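Local coordinates for nucleotidyl transferase (Methanothermobacter thermautotrophicus, PDB 6PLJ), which probably transfers nucleotidyl groups from nucleoside triphosphates, as a MobA-like transferase linked to pseudomurein cell-wall synthesis, at residues L45-V50 with N221-Y226; G123-C128 with E146-S151. All blocks are in the same frame, centred on the assembly; numbering follows the deposited sequence.

Contact 1 (L45-V50 with N221-Y226); sequences LGLEPV and NHYSDY
L45 touches the ring of Y223 with one branch of its side chain: CD1 comes to 3.6 Å from CD2 of Y223, and the two side chains meet at a slant. The same leucine has its side chain about 4 Å from a bound sodium ion, to which a hydrocarbon can offer no ligand. G46 then takes a positive phi of 67°, closing helix 36-44 in a Schellman motif and turning the chain so that L47 comes to the same tyrosine. L47 lies roughly at right angles to Y223, its CD1 3.9 Å from the phenol OH and equally near CE2. Further on, P49 packs back on M39 and A43 of helix 36-44.

Y223 reaches the loop from the first turn of helix 223-236 with its ring swung anti to the backbone N (chi1 -172°). In that turn D225 OD2 accepts from N of H222, the N-cap residue, at 2.8 Å. The same oxygen also accepts from N of N221, and D41 of helix 36-44 binds H222 ND1 and Y223 N. With an alanine in place of Y223, a gap would probably open beside the CD1 methyls of L45 and L47. Because no hydrogen bond crosses between the two segments, van der Waals contact alone joins them directly; the polar bonds of D225 and D41 hold the helix start and not the leucine-tyrosine contact itself.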
# COMPACT_ATOMS: atom_id res chain seq x y z
N LEU A 45 20.04 -15.12 8.84
CA LEU A 45 20.71 -14.47 9.96
C LEU A 45 20.65 -15.29 11.26
O LEU A 45 21.10 -14.82 12.31
CB LEU A 45 20.12 -13.07 10.20
CG LEU A 45 20.50 -12.06 9.12
CD1 LEU A 45 19.50 -10.91 9.04
CD2 LEU A 45 21.93 -11.55 9.31
N GLY A 46 20.10 -16.49 11.22
CA GLY A 46 19.85 -17.27 12.44
C GLY A 46 18.80 -16.70 13.37
O GLY A 46 18.80 -16.97 14.57
N LEU A 47 17.87 -15.92 12.83
CA LEU A 47 16.76 -15.41 13.61
C LEU A 47 15.53 -16.25 13.31
O LEU A 47 15.45 -16.90 12.25
CB LEU A 47 16.49 -13.95 13.21
CG LEU A 47 17.68 -13.01 13.29
CD1 LEU A 47 17.28 -11.64 12.76
CD2 LEU A 47 18.20 -12.93 14.71
N GLU A 48 14.58 -16.25 14.23
CA GLU A 48 13.28 -16.88 13.99
C GLU A 48 12.50 -15.99 13.02
O GLU A 48 12.32 -14.81 13.30
CB GLU A 48 12.49 -17.08 15.29
CG GLU A 48 13.05 -18.21 16.17
CD GLU A 48 13.08 -19.57 15.48
OE1 GLU A 48 12.14 -19.90 14.71
OE2 GLU A 48 14.05 -20.33 15.70
N PRO A 49 12.07 -16.54 11.86
CA PRO A 49 11.35 -15.67 10.94
C PRO A 49 10.02 -15.21 11.49
O PRO A 49 9.36 -15.90 12.28
CB PRO A 49 11.17 -16.55 9.69
CG PRO A 49 12.24 -17.57 9.79
CD PRO A 49 12.33 -17.86 11.26
N VAL A 50 9.66 -13.99 11.10
CA VAL A 50 8.40 -13.37 11.47
C VAL A 50 7.90 -12.78 10.15
O VAL A 50 8.68 -12.20 9.41
CB VAL A 50 8.62 -12.26 12.52
CG1 VAL A 50 7.34 -11.48 12.78
CG2 VAL A 50 9.18 -12.82 13.82
N ASN A 221 10.74 -5.86 1.34
CA ASN A 221 10.94 -7.03 0.51
C ASN A 221 12.02 -7.89 1.15
O ASN A 221 11.87 -9.10 1.29
CB ASN A 221 11.34 -6.61 -0.90
CG ASN A 221 11.59 -7.80 -1.79
OD1 ASN A 221 10.81 -8.75 -1.81
ND2 ASN A 221 12.69 -7.76 -2.54
N HIS A 222 13.13 -7.25 1.51
CA HIS A 222 14.21 -7.89 2.26
C HIS A 222 14.18 -7.46 3.71
O HIS A 222 13.65 -6.40 4.05
CB HIS A 222 15.57 -7.53 1.64
CG HIS A 222 15.84 -8.21 0.34
ND1 HIS A 222 16.29 -9.51 0.27
CD2 HIS A 222 15.68 -7.80 -0.93
CE1 HIS A 222 16.42 -9.86 -1.00
NE2 HIS A 222 16.06 -8.84 -1.75
N TYR A 223 14.78 -8.26 4.59
CA TYR A 223 14.87 -7.90 5.99
C TYR A 223 15.62 -6.57 6.16
O TYR A 223 15.28 -5.77 7.04
CB TYR A 223 15.50 -9.03 6.81
CG TYR A 223 15.45 -8.83 8.30
CD1 TYR A 223 14.24 -8.73 8.98
CD2 TYR A 223 16.63 -8.75 9.03
CE1 TYR A 223 14.21 -8.54 10.35
CE2 TYR A 223 16.60 -8.58 10.40
CZ TYR A 223 15.40 -8.47 11.05
OH TYR A 223 15.43 -8.28 12.41
N SER A 224 16.62 -6.34 5.32
CA SER A 224 17.36 -5.06 5.32
C SER A 224 16.44 -3.85 5.13
O SER A 224 16.70 -2.79 5.66
CB SER A 224 18.48 -5.08 4.29
OG SER A 224 18.00 -5.30 2.99
N ASP A 225 15.36 -4.02 4.36
CA ASP A 225 14.38 -2.94 4.16
C ASP A 225 13.67 -2.62 5.46
O ASP A 225 13.44 -1.46 5.79
CB ASP A 225 13.33 -3.33 3.12
CG ASP A 225 13.91 -3.58 1.74
OD1 ASP A 225 14.82 -2.83 1.32
OD2 ASP A 225 13.41 -4.49 1.04
N TYR A 226 13.30 -3.66 6.21
CA TYR A 226 12.69 -3.44 7.51
C TYR A 226 13.66 -2.72 8.46
O TYR A 226 13.29 -1.78 9.14
CB TYR A 226 12.25 -4.76 8.12
CG TYR A 226 12.01 -4.71 9.60
CD1 TYR A 226 10.86 -4.12 10.12
CD2 TYR A 226 12.94 -5.26 10.49
CE1 TYR A 226 10.63 -4.07 11.48
CE2 TYR A 226 12.71 -5.22 11.85
CZ TYR A 226 11.56 -4.64 12.34
OH TYR A 226 11.31 -4.62 13.70

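Contact 2 (G123-C128 with E146-S151); sequences GDIILC and EHADGS
I125 serves two neighbours at once by sending its two branches to different places on the chain segment that follows helix 138-147. Its CG2 methyl, anti to the backbone N, meets CB of A148 at 4.0 Å. The other branch folds over, with chi1 at -64° and chi2 at -70°, and comes to rest against main chain instead of side chain. I125 CD1 lies 3.7 Å from D149 CA. I125 CD1 is also 3.9 Å from D149 C, with the backbone N of G150 a little farther off. The beta-branched residue thus lays one methyl against a short run of backbone and the other against a side chain.

D149 can offer its backbone in this way because its CB points away from the strand. A chi1 of 69° sets its carboxylate among the residues ahead of it, where OD1 bonds to OG1 of T152 and receives a weak bond of 3.0 Å from N of S151, in the pattern of an Asx turn. No hydrogen bond links the two segments, and they meet through van der Waals contact alone. Next to I125, the carboxylate of D124 is taken up by backbone N atoms of G22, N23 and M24.

In the wider fold, strand 125-130, helix 138-147 and strand 152-157 form a beta-alpha-beta crossover that passes over strand 174-177, which lies between the two parallel strands and whose A175 touches A148. I125, at the beginning of the first strand, packs against the connection that leads from helix 138-147 to strand 152-157. I125 also packs on I25 of strand 25-31, while the next residue, I126, points away from the crossover loop and lies on A178 and L181 of helix 178-184.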
# COMPACT_ATOMS: atom_id res chain seq x y z
N GLY A 123 -16.23 4.52 -1.45
CA GLY A 123 -15.80 5.80 -1.99
C GLY A 123 -15.67 5.86 -3.49
O GLY A 123 -15.56 4.83 -4.15
N ASP A 124 -15.70 7.08 -4.03
CA ASP A 124 -15.47 7.31 -5.46
C ASP A 124 -14.00 7.50 -5.79
O ASP A 124 -13.61 7.43 -6.97
CB ASP A 124 -16.26 8.53 -5.97
CG ASP A 124 -15.92 9.79 -5.23
OD1 ASP A 124 -16.50 10.02 -4.15
OD2 ASP A 124 -15.06 10.57 -5.69
N ILE A 125 -13.20 7.80 -4.77
CA ILE A 125 -11.74 7.85 -4.88
C ILE A 125 -11.19 6.82 -3.93
O ILE A 125 -11.65 6.73 -2.78
CB ILE A 125 -11.19 9.24 -4.51
CG1 ILE A 125 -11.69 10.29 -5.49
CG2 ILE A 125 -9.66 9.24 -4.47
CD1 ILE A 125 -11.10 10.19 -6.88
N ILE A 126 -10.23 6.05 -4.40
CA ILE A 126 -9.58 5.04 -3.58
C ILE A 126 -8.12 5.40 -3.39
O ILE A 126 -7.41 5.60 -4.37
CB ILE A 126 -9.65 3.63 -4.22
CG1 ILE A 126 -11.07 3.25 -4.65
CG2 ILE A 126 -9.11 2.60 -3.24
CD1 ILE A 126 -12.10 3.20 -3.55
N LEU A 127 -7.67 5.41 -2.14
CA LEU A 127 -6.24 5.48 -1.82
C LEU A 127 -5.77 4.04 -1.58
O LEU A 127 -6.19 3.42 -0.61
CB LEU A 127 -6.02 6.34 -0.58
CG LEU A 127 -4.59 6.37 -0.03
CD1 LEU A 127 -3.66 7.04 -1.04
CD2 LEU A 127 -4.57 7.07 1.32
N CYS A 128 -4.91 3.53 -2.47
CA CYS A 128 -4.40 2.16 -2.38
C CYS A 128 -3.03 2.19 -1.74
O CYS A 128 -2.14 2.91 -2.22
CB CYS A 128 -4.27 1.55 -3.77
SG CYS A 128 -5.87 1.29 -4.59
N GLU A 146 -5.37 13.74 -2.66
CA GLU A 146 -5.87 15.04 -3.15
C GLU A 146 -5.69 15.25 -4.65
O GLU A 146 -6.45 16.00 -5.25
CB GLU A 146 -5.16 16.18 -2.42
CG GLU A 146 -5.59 16.38 -0.98
CD GLU A 146 -4.66 17.33 -0.23
OE1 GLU A 146 -3.56 17.65 -0.75
OE2 GLU A 146 -5.03 17.77 0.88
N HIS A 147 -4.68 14.61 -5.24
CA HIS A 147 -4.37 14.75 -6.66
C HIS A 147 -5.10 13.77 -7.58
O HIS A 147 -5.01 13.88 -8.80
CB HIS A 147 -2.86 14.62 -6.90
CG HIS A 147 -2.10 15.89 -6.66
ND1 HIS A 147 -2.02 16.89 -7.61
CD2 HIS A 147 -1.37 16.31 -5.60
CE1 HIS A 147 -1.28 17.88 -7.13
NE2 HIS A 147 -0.88 17.55 -5.91
N ALA A 148 -5.80 12.80 -7.00
CA ALA A 148 -6.56 11.84 -7.77
C ALA A 148 -7.90 12.46 -8.14
O ALA A 148 -8.42 13.31 -7.42
CB ALA A 148 -6.78 10.57 -6.96
N ASP A 149 -8.44 12.05 -9.28
CA ASP A 149 -9.84 12.33 -9.62
C ASP A 149 -10.35 11.21 -10.52
O ASP A 149 -9.66 10.20 -10.66
CB ASP A 149 -10.01 13.75 -10.21
CG ASP A 149 -9.39 13.93 -11.58
OD1 ASP A 149 -9.11 12.96 -12.31
OD2 ASP A 149 -9.21 15.11 -11.96
N GLY A 150 -11.53 11.36 -11.11
CA GLY A 150 -12.10 10.29 -11.94
C GLY A 150 -11.18 9.73 -13.00
O GLY A 150 -11.12 8.51 -13.19
N SER A 151 -10.44 10.61 -13.67
CA SER A 151 -9.56 10.20 -14.77
C SER A 151 -8.07 10.44 -14.52
O SER A 151 -7.28 10.32 -15.43
CB SER A 151 -10.00 10.93 -16.04
OG SER A 151 -11.34 10.57 -16.34

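In the fold
Contacts 1 and 2 illustrate two scales of chain closure in one molecule. Contact 1 joins segments 171 residues apart in sequence, and contact 2, whose segments are separated by only 18, is nested inside the loop it closes. In space they fall on opposite sides of the chain's centre, with their own centres 34 Å apart and their nearest atoms about 16 Å apart, so neither touches the other. Contact 2 lies within a beta-alpha-beta crossover of the mixed sheet, whereas contact 1 sets a surface loop against the start of the C-terminal helix 223-236. The sodium ion lies beside contact 1.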